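Side-chain contacts in regulatory protein SdiA (Escherichia coli, PDB 4LFU), which is a LuxR-type quorum-sensing receptor that binds DNA, activates transcription of the ftsQAZ cell-division genes and responds to acyl-homoserine lactone autoinducers from other bacteria: residues A[27-30]-A[31-34]; A[18-22]-A[23-27]; A[8-11]-A[12-16]. All coordinates share one frame; numbering follows the deposited sequence.

Interaction 1: A[27-30]-A[31-34]; sequences YHEI and ELQA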
loop_
_atom_site.group_PDB
_atom_site.type_symbol
_atom_site.label_atom_id
_atom_site.label_comp_id
_atom_site.label_asym_id
_atom_site.label_seq_id
_atom_site.Cartn_x
_atom_site.Cartn_y
_atom_site.Cartn_z
ATOM N N TYR A 27 -8.626 19.419 -7.420
ATOM C CA TYR A 27 -8.310 19.428 -8.853
ATOM C C TYR A 27 -7.725 20.747 -9.325
ATOM O O TYR A 27 -6.749 20.761 -10.069
ATOM C CB TYR A 27 -9.508 19.028 -9.700
ATOM C CG TYR A 27 -10.004 17.647 -9.390
ATOM C CD1 TYR A 27 -9.130 16.563 -9.338
ATOM C CD2 TYR A 27 -11.343 17.416 -9.165
ATOM C CE1 TYR A 27 -9.597 15.272 -9.050
ATOM C CE2 TYR A 27 -11.817 16.147 -8.877
ATOM C CZ TYR A 27 -10.940 15.082 -8.819
ATOM O OH TYR A 27 -11.426 13.814 -8.536
ATOM N N HIS A 28 -8.284 21.849 -8.843
ATOM C CA HIS A 28 -7.780 23.170 -9.203
ATOM C C HIS A 28 -6.336 23.387 -8.748
ATOM O O HIS A 28 -5.531 23.959 -9.488
ATOM C CB HIS A 28 -8.702 24.280 -8.668
ATOM C CG HIS A 28 -8.228 25.655 -9.018
ATOM N ND1 HIS A 28 -7.578 26.471 -8.112
ATOM C CD2 HIS A 28 -8.267 26.341 -10.188
ATOM C CE1 HIS A 28 -7.249 27.606 -8.708
ATOM N NE2 HIS A 28 -7.655 27.552 -9.967
ATOM N N GLU A 29 -6.011 22.926 -7.538
ATOM C CA GLU A 29 -4.654 23.014 -6.998
ATOM C C GLU A 29 -3.658 22.163 -7.780
ATOM O O GLU A 29 -2.520 22.585 -7.980
ATOM C CB GLU A 29 -4.635 22.645 -5.507
ATOM C CG GLU A 29 -3.294 22.889 -4.770
ATOM C CD GLU A 29 -2.790 24.334 -4.882
ATOM O OE1 GLU A 29 -3.614 25.272 -4.750
ATOM O OE2 GLU A 29 -1.570 24.537 -5.102
ATOM N N ILE A 30 -4.075 20.970 -8.220
ATOM C CA ILE A 30 -3.218 20.118 -9.058
ATOM C C ILE A 30 -2.951 20.782 -10.404
ATOM O O ILE A 30 -1.809 20.792 -10.864
ATOM C CB ILE A 30 -3.795 18.710 -9.297
ATOM C CG1 ILE A 30 -3.729 17.879 -8.008
ATOM C CG2 ILE A 30 -3.055 18.015 -10.463
ATOM C CD1 ILE A 30 -4.696 16.691 -8.016
ATOM N N GLU A 31 -3.998 21.357 -11.002
ATOM C CA GLU A 31 -3.858 22.138 -12.244
ATOM C C GLU A 31 -2.864 23.305 -12.102
ATOM O O GLU A 31 -1.955 23.452 -12.918
ATOM C CB GLU A 31 -5.211 22.639 -12.758
ATOM C CG GLU A 31 -5.080 23.355 -14.108
ATOM C CD GLU A 31 -6.412 23.759 -14.710
ATOM O OE1 GLU A 31 -6.661 23.394 -15.884
ATOM O OE2 GLU A 31 -7.214 24.436 -14.009
ATOM N N LEU A 32 -3.026 24.099 -11.045
ATOM C CA LEU A 32 -2.085 25.184 -10.722
ATOM C C LEU A 32 -0.639 24.723 -10.531
ATOM O O LEU A 32 0.283 25.367 -11.032
ATOM C CB LEU A 32 -2.570 25.955 -9.494
ATOM C CG LEU A 32 -2.178 27.427 -9.301
ATOM C CD1 LEU A 32 -1.219 27.624 -8.103
ATOM C CD2 LEU A 32 -1.650 28.114 -10.600
ATOM N N GLN A 33 -0.453 23.612 -9.815
ATOM C CA GLN A 33 0.871 23.012 -9.577
ATOM C C GLN A 33 1.511 22.480 -10.858
ATOM O O GLN A 33 2.702 22.634 -11.064
ATOM C CB GLN A 33 0.779 21.871 -8.542
ATOM C CG GLN A 33 0.543 22.318 -7.117
ATOM C CD GLN A 33 1.594 23.286 -6.632
ATOM O OE1 GLN A 33 2.788 23.095 -6.882
ATOM N NE2 GLN A 33 1.155 24.350 -5.943
ATOM N N ALA A 34 0.714 21.846 -11.715
ATOM C CA ALA A 34 1.191 21.411 -13.028
ATOM C C ALA A 34 1.754 22.611 -13.802
ATOM O O ALA A 34 2.857 22.549 -14.357
ATOM C CB ALA A 34 0.062 20.756 -13.807
#

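Interaction 2: A[18-22]-A[23-27]; sequences QRMET and AEEVY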
loop_
_atom_site.group_PDB
_atom_site.type_symbol
_atom_site.label_atom_id
_atom_site.label_comp_id
_atom_site.label_asym_id
_atom_site.label_seq_id
_atom_site.Cartn_x
_atom_site.Cartn_y
_atom_site.Cartn_z
ATOM N N GLN A 18 -4.774 19.858 3.405
ATOM C CA GLN A 18 -5.490 19.657 4.674
ATOM C C GLN A 18 -6.789 20.475 4.728
ATOM O O GLN A 18 -7.838 19.962 5.109
ATOM C CB GLN A 18 -4.607 20.045 5.871
ATOM C CG GLN A 18 -3.781 18.917 6.514
ATOM C CD GLN A 18 -2.723 19.450 7.514
ATOM O OE1 GLN A 18 -1.596 18.944 7.574
ATOM N NE2 GLN A 18 -3.089 20.488 8.286
ATOM N N ARG A 19 -6.714 21.737 4.321
ATOM C CA ARG A 19 -7.831 22.661 4.487
ATOM C C ARG A 19 -8.912 22.600 3.382
ATOM O O ARG A 19 -9.959 23.228 3.505
ATOM C CB ARG A 19 -7.298 24.092 4.721
ATOM C CG ARG A 19 -7.566 25.118 3.610
ATOM C CD ARG A 19 -6.409 25.240 2.626
ATOM N NE ARG A 19 -6.759 25.614 1.236
ATOM C CZ ARG A 19 -7.977 25.588 0.672
ATOM N NH1 ARG A 19 -9.059 25.206 1.353
ATOM N NH2 ARG A 19 -8.116 25.950 -0.606
ATOM N N MET A 20 -8.676 21.833 2.317
ATOM C CA MET A 20 -9.633 21.743 1.210
ATOM C C MET A 20 -10.947 21.096 1.616
ATOM O O MET A 20 -10.955 20.143 2.396
ATOM C CB MET A 20 -9.007 21.040 0.009
ATOM C CG MET A 20 -8.113 21.988 -0.771
ATOM S SD MET A 20 -6.956 21.204 -1.878
ATOM C CE MET A 20 -5.682 22.466 -1.960
ATOM N N GLU A 21 -12.047 21.624 1.082
ATOM C CA GLU A 21 -13.396 21.213 1.468
ATOM C C GLU A 21 -14.179 20.558 0.333
ATOM O O GLU A 21 -15.237 19.961 0.571
ATOM C CB GLU A 21 -14.197 22.415 1.984
ATOM C CG GLU A 21 -13.878 22.853 3.409
ATOM C CD GLU A 21 -14.772 24.021 3.882
ATOM O OE1 GLU A 21 -16.025 23.930 3.714
ATOM O OE2 GLU A 21 -14.222 25.024 4.427
ATOM N N THR A 22 -13.673 20.686 -0.894
ATOM C CA THR A 22 -14.299 20.059 -2.069
ATOM C C THR A 22 -13.289 19.382 -3.018
ATOM O O THR A 22 -12.095 19.692 -3.007
ATOM C CB THR A 22 -15.167 21.076 -2.886
ATOM O OG1 THR A 22 -14.375 22.222 -3.231
ATOM C CG2 THR A 22 -16.401 21.517 -2.088
ATOM N N ALA A 23 -13.791 18.451 -3.825
ATOM C CA ALA A 23 -13.049 17.865 -4.932
ATOM C C ALA A 23 -12.455 18.907 -5.907
ATOM O O ALA A 23 -11.273 18.821 -6.242
ATOM C CB ALA A 23 -13.932 16.877 -5.674
ATOM N N GLU A 24 -13.251 19.889 -6.339
ATOM C CA GLU A 24 -12.779 20.937 -7.274
ATOM C C GLU A 24 -11.585 21.739 -6.751
ATOM O O GLU A 24 -10.725 22.133 -7.537
ATOM C CB GLU A 24 -13.930 21.853 -7.755
ATOM C CG GLU A 24 -13.543 23.324 -8.197
ATOM C CD GLU A 24 -12.708 23.457 -9.505
ATOM O OE1 GLU A 24 -12.392 22.437 -10.179
ATOM O OE2 GLU A 24 -12.358 24.614 -9.859
ATOM N N GLU A 25 -11.515 21.953 -5.437
ATOM C CA GLU A 25 -10.369 22.636 -4.823
ATOM C C GLU A 25 -9.106 21.804 -4.947
ATOM O O GLU A 25 -8.009 22.350 -5.093
ATOM C CB GLU A 25 -10.608 22.899 -3.334
ATOM C CG GLU A 25 -11.553 24.036 -2.957
ATOM C CD GLU A 25 -11.730 24.109 -1.429
ATOM O OE1 GLU A 25 -10.794 24.566 -0.726
ATOM O OE2 GLU A 25 -12.783 23.677 -0.926
ATOM N N VAL A 26 -9.263 20.483 -4.841
ATOM C CA VAL A 26 -8.153 19.534 -5.022
ATOM C C VAL A 26 -7.679 19.562 -6.486
ATOM O O VAL A 26 -6.480 19.736 -6.756
ATOM C CB VAL A 26 -8.562 18.071 -4.602
ATOM C CG1 VAL A 26 -7.451 17.116 -4.854
ATOM C CG2 VAL A 26 -8.981 18.000 -3.135
ATOM N N TYR A 27 -8.626 19.419 -7.420
ATOM C CA TYR A 27 -8.310 19.428 -8.853
ATOM C C TYR A 27 -7.725 20.747 -9.325
ATOM O O TYR A 27 -6.749 20.761 -10.069
ATOM C CB TYR A 27 -9.508 19.028 -9.700
ATOM C CG TYR A 27 -10.004 17.647 -9.390
ATOM C CD1 TYR A 27 -9.130 16.563 -9.338
ATOM C CD2 TYR A 27 -11.343 17.416 -9.165
ATOM C CE1 TYR A 27 -9.597 15.272 -9.050
ATOM C CE2 TYR A 27 -11.817 16.147 -8.877
ATOM C CZ TYR A 27 -10.940 15.082 -8.819
ATOM O OH TYR A 27 -11.426 13.814 -8.536
#

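Interaction 3: A[8-11]-A[12-16]; sequences SWRR and TMLLR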
loop_
_atom_site.group_PDB
_atom_site.type_symbol
_atom_site.label_atom_id
_atom_site.label_comp_id
_atom_site.label_asym_id
_atom_site.label_seq_id
_atom_site.Cartn_x
_atom_site.Cartn_y
_atom_site.Cartn_z
ATOM N N SER A 8 9.894 24.465 2.882
ATOM C CA SER A 8 8.796 25.435 2.993
ATOM C C SER A 8 7.682 25.139 1.998
ATOM O O SER A 8 6.496 25.186 2.354
ATOM C CB SER A 8 9.285 26.887 2.869
ATOM O OG SER A 8 9.831 27.163 1.586
ATOM N N TRP A 9 8.063 24.825 0.759
ATOM C CA TRP A 9 7.106 24.361 -0.244
ATOM C C TRP A 9 6.237 23.252 0.337
ATOM O O TRP A 9 5.005 23.348 0.317
ATOM C CB TRP A 9 7.819 23.884 -1.528
ATOM C CG TRP A 9 6.826 23.490 -2.618
ATOM C CD1 TRP A 9 6.244 24.321 -3.537
ATOM C CD2 TRP A 9 6.288 22.180 -2.865
ATOM N NE1 TRP A 9 5.389 23.612 -4.341
ATOM C CE2 TRP A 9 5.397 22.296 -3.955
ATOM C CE3 TRP A 9 6.485 20.924 -2.281
ATOM C CZ2 TRP A 9 4.686 21.190 -4.471
ATOM C CZ3 TRP A 9 5.777 19.820 -2.798
ATOM C CH2 TRP A 9 4.884 19.968 -3.874
ATOM N N ARG A 10 6.884 22.224 0.884
ATOM C CA ARG A 10 6.192 21.068 1.468
ATOM C C ARG A 10 5.244 21.456 2.603
ATOM O O ARG A 10 4.136 20.931 2.692
ATOM C CB ARG A 10 7.206 20.008 1.938
ATOM C CG ARG A 10 6.586 18.712 2.491
ATOM C CD ARG A 10 7.644 17.702 2.952
ATOM N NE ARG A 10 7.671 17.581 4.412
ATOM C CZ ARG A 10 7.005 16.658 5.106
ATOM N NH1 ARG A 10 6.257 15.753 4.487
ATOM N NH2 ARG A 10 7.090 16.639 6.425
ATOM N N ARG A 11 5.695 22.372 3.460
ATOM C CA ARG A 11 4.921 22.857 4.608
ATOM C C ARG A 11 3.601 23.528 4.159
ATOM O O ARG A 11 2.520 23.221 4.681
ATOM C CB ARG A 11 5.797 23.810 5.454
ATOM C CG ARG A 11 5.648 23.684 6.967
ATOM C CD ARG A 11 6.969 24.026 7.748
ATOM N NE ARG A 11 7.724 25.164 7.199
ATOM C CZ ARG A 11 9.003 25.123 6.813
ATOM N NH1 ARG A 11 9.716 24.003 6.932
ATOM N NH2 ARG A 11 9.582 26.214 6.309
ATOM N N THR A 12 3.702 24.414 3.166
ATOM C CA THR A 12 2.534 25.064 2.551
ATOM C C THR A 12 1.550 24.082 1.892
ATOM O O THR A 12 0.330 24.231 2.022
ATOM C CB THR A 12 2.974 26.085 1.473
ATOM O OG1 THR A 12 4.114 26.817 1.937
ATOM C CG2 THR A 12 1.833 27.039 1.125
ATOM N N MET A 13 2.080 23.088 1.182
ATOM C CA MET A 13 1.226 22.179 0.412
ATOM C C MET A 13 0.402 21.250 1.293
ATOM O O MET A 13 -0.785 21.045 1.031
ATOM C CB MET A 13 2.031 21.405 -0.648
ATOM C CG MET A 13 2.612 22.283 -1.753
ATOM S SD MET A 13 1.415 23.407 -2.550
ATOM C CE MET A 13 0.301 22.231 -3.324
ATOM N N LEU A 14 1.027 20.697 2.336
ATOM C CA LEU A 14 0.315 19.879 3.323
ATOM C C LEU A 14 -0.842 20.654 3.914
ATOM O O LEU A 14 -1.954 20.140 4.029
ATOM C CB LEU A 14 1.258 19.421 4.441
ATOM C CG LEU A 14 2.341 18.458 3.964
ATOM C CD1 LEU A 14 3.366 18.184 5.048
ATOM C CD2 LEU A 14 1.703 17.163 3.467
ATOM N N LEU A 15 -0.586 21.907 4.271
ATOM C CA LEU A 15 -1.628 22.733 4.859
ATOM C C LEU A 15 -2.744 23.032 3.860
ATOM O O LEU A 15 -3.919 22.910 4.206
ATOM C CB LEU A 15 -1.040 24.011 5.477
ATOM C CG LEU A 15 -0.602 23.862 6.942
ATOM C CD1 LEU A 15 0.435 24.940 7.361
ATOM C CD2 LEU A 15 -1.837 23.865 7.894
ATOM N N ARG A 16 -2.379 23.395 2.629
ATOM C CA ARG A 16 -3.367 23.630 1.574
ATOM C C ARG A 16 -4.275 22.443 1.311
ATOM O O ARG A 16 -5.465 22.615 1.190
ATOM C CB ARG A 16 -2.702 24.066 0.271
ATOM C CG ARG A 16 -2.779 25.549 0.006
ATOM C CD ARG A 16 -2.307 25.855 -1.390
ATOM N NE ARG A 16 -1.349 26.953 -1.371
ATOM C CZ ARG A 16 -0.473 27.208 -2.336
ATOM N NH1 ARG A 16 -0.416 26.434 -3.419
ATOM N NH2 ARG A 16 0.360 28.238 -2.212
#

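Interaction 1: A[27-30]-A[31-34]
E29 and Q33 make the polar side-chain bond of this helical turn. Q33 NE2 donates to E29 OE2 at 2.9 Å, and the N-H points almost straight at the oxygen (169°). The acceptor lies close to the amide plane of Q33. The N-H approaches nearly end-on to the C-O bond of E29. The carboxylate and amide planes are 32° apart, so the two groups are only moderately twisted against each other. The bend of E29 at chi2 (56°) turns its carboxylate along the helix to Q33. Q33 is bent at chi2 as well, and Q33 CG comes within 3.2 Å of E29 O. Both residues are buried. E29 OE2 has a second partner in R16, with which it forms a salt bridge. The shared oxygen thus takes an amide N-H and a guanidinium, which would be expected to keep the carboxylate ionised.

The backbone bonds are regular i to i+4 bonds. E31 N donates to Y27 O at 3.0 Å, L32 N to H28 O, Q33 N to E29 O and A34 N to I30 O.

Packing and looser contacts fill in the rest. I30 packs on L133 and F135 of strand 130-137, while Y27 stacks on Y60. H28 and E31 come near each other on another side of the helix, with H28 CD2 4.4 Å from E31 OE2. H28 NE2 and E31 OE2 stay 5.1 Å apart.

This is an amphipathic alpha-helix of the autoinducer-binding domain, packed against strands 41-47 and 130-137, helix 147-167 and helix 6-19, with an i to i+4 Glu-Gln pair on its buried flank.

Interaction 2: A[18-22]-A[23-27]
E25 OE2 is the polar atom on which the turn before helix 23-36 converges. The backbone N of E21 donates to it at 3.0 Å, coming from above the carboxylate plane. The N of T22 adds a weak bond at 3.1 Å. T22 OG1 also lies close to OE2, at 3.2 Å, and the T22 side chain crosses that of E25 at about a right angle.

The other carboxylate oxygen faces R19. R19 NH1 donates to E25 OE1 at 2.8 Å, and R19 NH2 reaches the same oxygen through a weak bond at 3.0 Å. Together they form a salt bridge. OE1 sits at the edge of the guanidinium, and the two flat groups are turned 26° apart. R19 bends at chi2 (-94°), and this folds its guanidinium back toward E25. M20 CG lies over one face of that guanidinium.

M20 and E25 run alongside each other, pointing opposite ways, with M20 CG 3.7 Å from E25 CB. The sulfur goes on to V26, where M20 SD is 4.0 Å from V26 CG2. V26 also packs against S161 and A164 of helix 147-167, and M20 O accepts a bond from R167.

T22 is the N-cap of helix 23-36. A glutamate three residues on that takes the N-cap N-H is the reverse half of a capping box, though here that bond is weak. The carboxylate is thus shared between main-chain N-H groups and an arginine. Its negative charge, close to the helix N-terminus, is probably stabilised by the helix dipole.

Interaction 3: A[8-11]-A[12-16]
M13 lies across the W9 indole, and the two side chains cross at a slant. M13 CG sits over the ring face, 3.6 Å from the centroid of the six-membered ring and 15° off its normal, a CH-pi contact. The sulfur stands farther out: M13 SD is 4.7 Å from the centroid of the five-membered ring, an oblique Met-aromatic contact. M13 is bent at both chi2 and chi3, which curls the chain over the indole. W9 also has K153 as a cation-pi partner.

R10 and L14 repeat the crossing one residue on. L14 CD1 lies over one face of the guanidinium, toward its rim, 3.8 Å from R10 NH1.

T12 turns its hydroxyl back along the helix. OG1 stands beside its own backbone N (chi1 -41°) and donates to S8 O at 2.9 Å, from above the carbonyl plane. T12 N donates to the same oxygen, so S8 O is gripped twice.

The R11 guanidinium lies with one face against S8 CA, and its NH1 forms a salt bridge with D148 of the second subunit. These are i to i+4 pairs of an amphipathic alpha-helix that packs on helices 23-36 and 147-167 and reaches the dimer interface.

Overall arrangement
The three contacts follow the N-terminal chain in the order interaction 3, interaction 2, interaction 1. Interaction 3 lies within helix 6-19 and interaction 1 within helix 23-36. Interaction 2 spans the turn between these helices and shares Y27 with interaction 1. The centres of interactions 1 and 2 are about 11 Å apart, and each lies about 14 Å from that of interaction 3. The helices meet through the R16-E29 salt bridge and through M13 and W9 against Q33. M20 CE packs on E29 CB. The N-terminal pair thus forms a helical hairpin of the N-terminal, autoinducer-binding region, with helix 6-19 also touching the second subunit.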